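Local coordinates for vascular protein tyrosine phosphatase 1 (Rattus norvegicus, PDB 3I36) that probably removes phosphate from phosphotyrosine residues of proteins through its receptor-type catalytic domain, with likely roles in adhesion, proliferation and vascular development, at residues Ala246-Thr251 against Met286-Asp291. Sequence-based numbering, arbitrary orientation.
Sequences AGVGRT and MVQTED
M286 meets the phosphate-binding loop of the phosphatase with its sulfur: SD lies 3.6 Å from CA of V248 and 3.7 Å from the carbonyl O of G247. The side chain is bent at both chi2 (-53°) and chi3 (-64°), a fold that brings it back over the loop; there it crosses V248 at about a right angle, and CE reaches CG2 of T251 at 4.0 Å. T251 in turn packs on the probable nucleophile, C244, making M286 a more distant layer of the active site. CA of M286 adds a C-H...O contact to O of V248 at 3.2 Å. The same oxygen accepts a 2.9 Å hydrogen bond from N of V287, which sits above the carbonyl plane; it is the one direct hydrogen bond between the segments, though R283 also binds the loop carbonyls of A246 and G247. CB of V287 points away from the loop, and its side chain packs on Y293 and L296 of helix 290-305. At Q288 the backbone places CB 3.6 Å from CA of G249. With CG anti to the backbone N (chi1 -179°) and the chain extended, the amide reaches V248 and lays its flat face over the CG2 methyl, OE1 closest at 3.4 Å. A water accepts a 2.7 Å bond from N of G249 and gives a weak one to OE1. The loop thus illustrates how a helix N-terminus can offer N-H to an anion site while a carbonyl bonds the neighbouring segment: N of G249 probably suits phosphate where the water now sits, with the Q288 amide, a probable substrate-binding group, beside it.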
ATOM      1  N   ALA A 246      -4.058  -0.634  -8.636  1.00 11.56           N
ATOM      2  CA  ALA A 246      -2.736  -0.818  -9.195  1.00 12.53           C
ATOM      3  C   ALA A 246      -1.693  -0.990  -8.080  1.00 11.35           C
ATOM      4  O   ALA A 246      -0.579  -1.449  -8.316  1.00 12.56           O
ATOM      5  CB  ALA A 246      -2.393   0.349 -10.080  1.00 11.06           C
ATOM      6  N   GLY A 247      -2.067  -0.624  -6.863  1.00 10.83           N
ATOM      7  CA  GLY A 247      -1.160  -0.729  -5.748  1.00 10.79           C
ATOM      8  C   GLY A 247      -0.111   0.364  -5.809  1.00 13.16           C
ATOM      9  O   GLY A 247       1.023   0.163  -5.407  1.00 11.22           O
ATOM     10  N   VAL A 248      -0.478   1.525  -6.332  1.00 12.53           N
ATOM     11  CA  VAL A 248       0.484   2.617  -6.376  1.00 11.98           C
ATOM     12  C   VAL A 248      -0.053   3.928  -5.841  1.00 13.43           C
ATOM     13  O   VAL A 248       0.640   4.617  -5.100  1.00 14.23           O
ATOM     14  CB  VAL A 248       1.092   2.811  -7.796  1.00 17.20           C
ATOM     15  CG1 VAL A 248       1.710   1.513  -8.271  1.00 10.04           C
ATOM     16  CG2 VAL A 248       0.033   3.316  -8.782  1.00 14.77           C
ATOM     17  N   GLY A 249      -1.282   4.284  -6.203  1.00 13.17           N
ATOM     18  CA  GLY A 249      -1.786   5.597  -5.847  1.00 11.13           C
ATOM     19  C   GLY A 249      -2.227   5.662  -4.400  1.00 13.00           C
ATOM     20  O   GLY A 249      -1.527   6.190  -3.540  1.00 11.29           O
ATOM     21  N   ARG A 250      -3.419   5.154  -4.131  1.00 10.85           N
ATOM     22  CA  ARG A 250      -3.910   5.110  -2.764  1.00 11.88           C
ATOM     23  C   ARG A 250      -2.930   4.377  -1.866  1.00  9.20           C
ATOM     24  O   ARG A 250      -2.672   4.776  -0.732  1.00 11.67           O
ATOM     25  CB  ARG A 250      -5.246   4.394  -2.748  1.00  9.46           C
ATOM     26  CG  ARG A 250      -6.290   5.134  -3.525  1.00 14.04           C
ATOM     27  CD  ARG A 250      -7.589   4.373  -3.528  1.00 11.09           C
ATOM     28  NE  ARG A 250      -8.495   4.949  -4.516  1.00 14.25           N
ATOM     29  CZ  ARG A 250      -9.711   4.482  -4.768  1.00 18.67           C
ATOM     30  NH1 ARG A 250     -10.480   5.055  -5.695  1.00 15.67           N
ATOM     31  NH2 ARG A 250     -10.158   3.445  -4.083  1.00 17.80           N
ATOM     32  N   THR A 251      -2.367   3.310  -2.408  1.00 10.61           N
ATOM     33  CA  THR A 251      -1.416   2.491  -1.674  1.00  9.18           C
ATOM     34  C   THR A 251      -0.217   3.318  -1.266  1.00 12.46           C
ATOM     35  O   THR A 251       0.183   3.304  -0.108  1.00 12.40           O
ATOM     36  CB  THR A 251      -0.988   1.295  -2.523  1.00  8.36           C
ATOM     37  OG1 THR A 251      -2.082   0.374  -2.581  1.00 10.32           O
ATOM     38  CG2 THR A 251       0.239   0.606  -1.924  1.00  8.21           C
ATOM     39  N   MET A 286       4.110   5.410  -7.248  1.00 14.24           N
ATOM     40  CA  MET A 286       3.670   5.501  -5.861  1.00 12.66           C
ATOM     41  C   MET A 286       3.277   6.938  -5.582  1.00 13.41           C
ATOM     42  O   MET A 286       4.073   7.848  -5.814  1.00  9.80           O
ATOM     43  CB  MET A 286       4.772   5.050  -4.910  1.00  9.84           C
ATOM     44  CG  MET A 286       5.277   3.641  -5.201  1.00 10.23           C
ATOM     45  SD  MET A 286       3.915   2.458  -5.269  1.00 12.78           S
ATOM     46  CE  MET A 286       3.343   2.563  -3.595  1.00 11.37           C
ATOM     47  N   VAL A 287       2.045   7.129  -5.107  1.00 11.38           N
ATOM     48  CA  VAL A 287       1.436   8.452  -5.003  1.00 10.99           C
ATOM     49  C   VAL A 287       1.298   8.953  -6.430  1.00 10.19           C
ATOM     50  O   VAL A 287       2.152   9.657  -6.973  1.00 11.09           O
ATOM     51  CB  VAL A 287       2.245   9.430  -4.109  1.00 10.08           C
ATOM     52  CG1 VAL A 287       1.462  10.739  -3.898  1.00  9.22           C
ATOM     53  CG2 VAL A 287       2.531   8.777  -2.765  1.00 10.62           C
ATOM     54  N   GLN A 288       0.193   8.552  -7.026  1.00 12.55           N
ATOM     55  CA  GLN A 288       0.100   8.478  -8.468  1.00 13.23           C
ATOM     56  C   GLN A 288      -0.446   9.748  -9.089  1.00 13.95           C
ATOM     57  O   GLN A 288      -0.292   9.968 -10.281  1.00 18.20           O
ATOM     58  CB  GLN A 288      -0.789   7.303  -8.835  1.00 16.52           C
ATOM     59  CG  GLN A 288      -0.948   7.101 -10.315  1.00 21.41           C
ATOM     60  CD  GLN A 288      -1.705   5.847 -10.602  1.00 25.10           C
ATOM     61  OE1 GLN A 288      -2.491   5.381  -9.767  1.00 21.31           O
ATOM     62  NE2 GLN A 288      -1.458   5.262 -11.769  1.00 24.95           N
ATOM     63  N   THR A 289      -1.081  10.582  -8.273  1.00 14.04           N
ATOM     64  CA  THR A 289      -1.618  11.834  -8.762  1.00 17.58           C
ATOM     65  C   THR A 289      -1.096  12.982  -7.905  1.00 18.62           C
ATOM     66  O   THR A 289      -0.740  12.806  -6.747  1.00 13.24           O
ATOM     67  CB  THR A 289      -3.171  11.844  -8.735  1.00 14.62           C
ATOM     68  OG1 THR A 289      -3.623  11.877  -7.375  1.00 20.11           O
ATOM     69  CG2 THR A 289      -3.718  10.604  -9.406  1.00 23.14           C
ATOM     70  N   GLU A 290      -1.049  14.164  -8.487  1.00 19.93           N
ATOM     71  CA  GLU A 290      -0.650  15.333  -7.741  1.00 16.34           C
ATOM     72  C   GLU A 290      -1.620  15.564  -6.580  1.00 15.60           C
ATOM     73  O   GLU A 290      -1.210  15.951  -5.501  1.00 18.68           O
ATOM     74  CB  GLU A 290      -0.646  16.531  -8.676  1.00 16.38           C
ATOM     75  CG  GLU A 290      -0.043  17.753  -8.104  1.00 23.70           C
ATOM     76  CD  GLU A 290      -0.111  18.875  -9.099  1.00 23.39           C
ATOM     77  OE1 GLU A 290       0.658  18.814 -10.070  1.00 24.01           O
ATOM     78  OE2 GLU A 290      -0.948  19.781  -8.913  1.00 28.41           O
ATOM     79  N   ASP A 291      -2.904  15.309  -6.800  1.00 20.23           N
ATOM     80  CA  ASP A 291      -3.894  15.481  -5.741  1.00 19.81           C
ATOM     81  C   ASP A 291      -3.516  14.619  -4.541  1.00 18.16           C
ATOM     82  O   ASP A 291      -3.581  15.055  -3.388  1.00 18.38           O
ATOM     83  CB  ASP A 291      -5.302  15.094  -6.227  1.00 24.56           C
ATOM     84  CG  ASP A 291      -5.828  16.016  -7.319  1.00 39.31           C
ATOM     85  OD1 ASP A 291      -5.112  16.946  -7.745  1.00 37.72           O
ATOM     86  OD2 ASP A 291      -6.981  15.808  -7.747  1.00 49.97           O
TER
HETATM   87  O   HOH W   1      -2.961   2.715  -7.623  1.00 11.38           O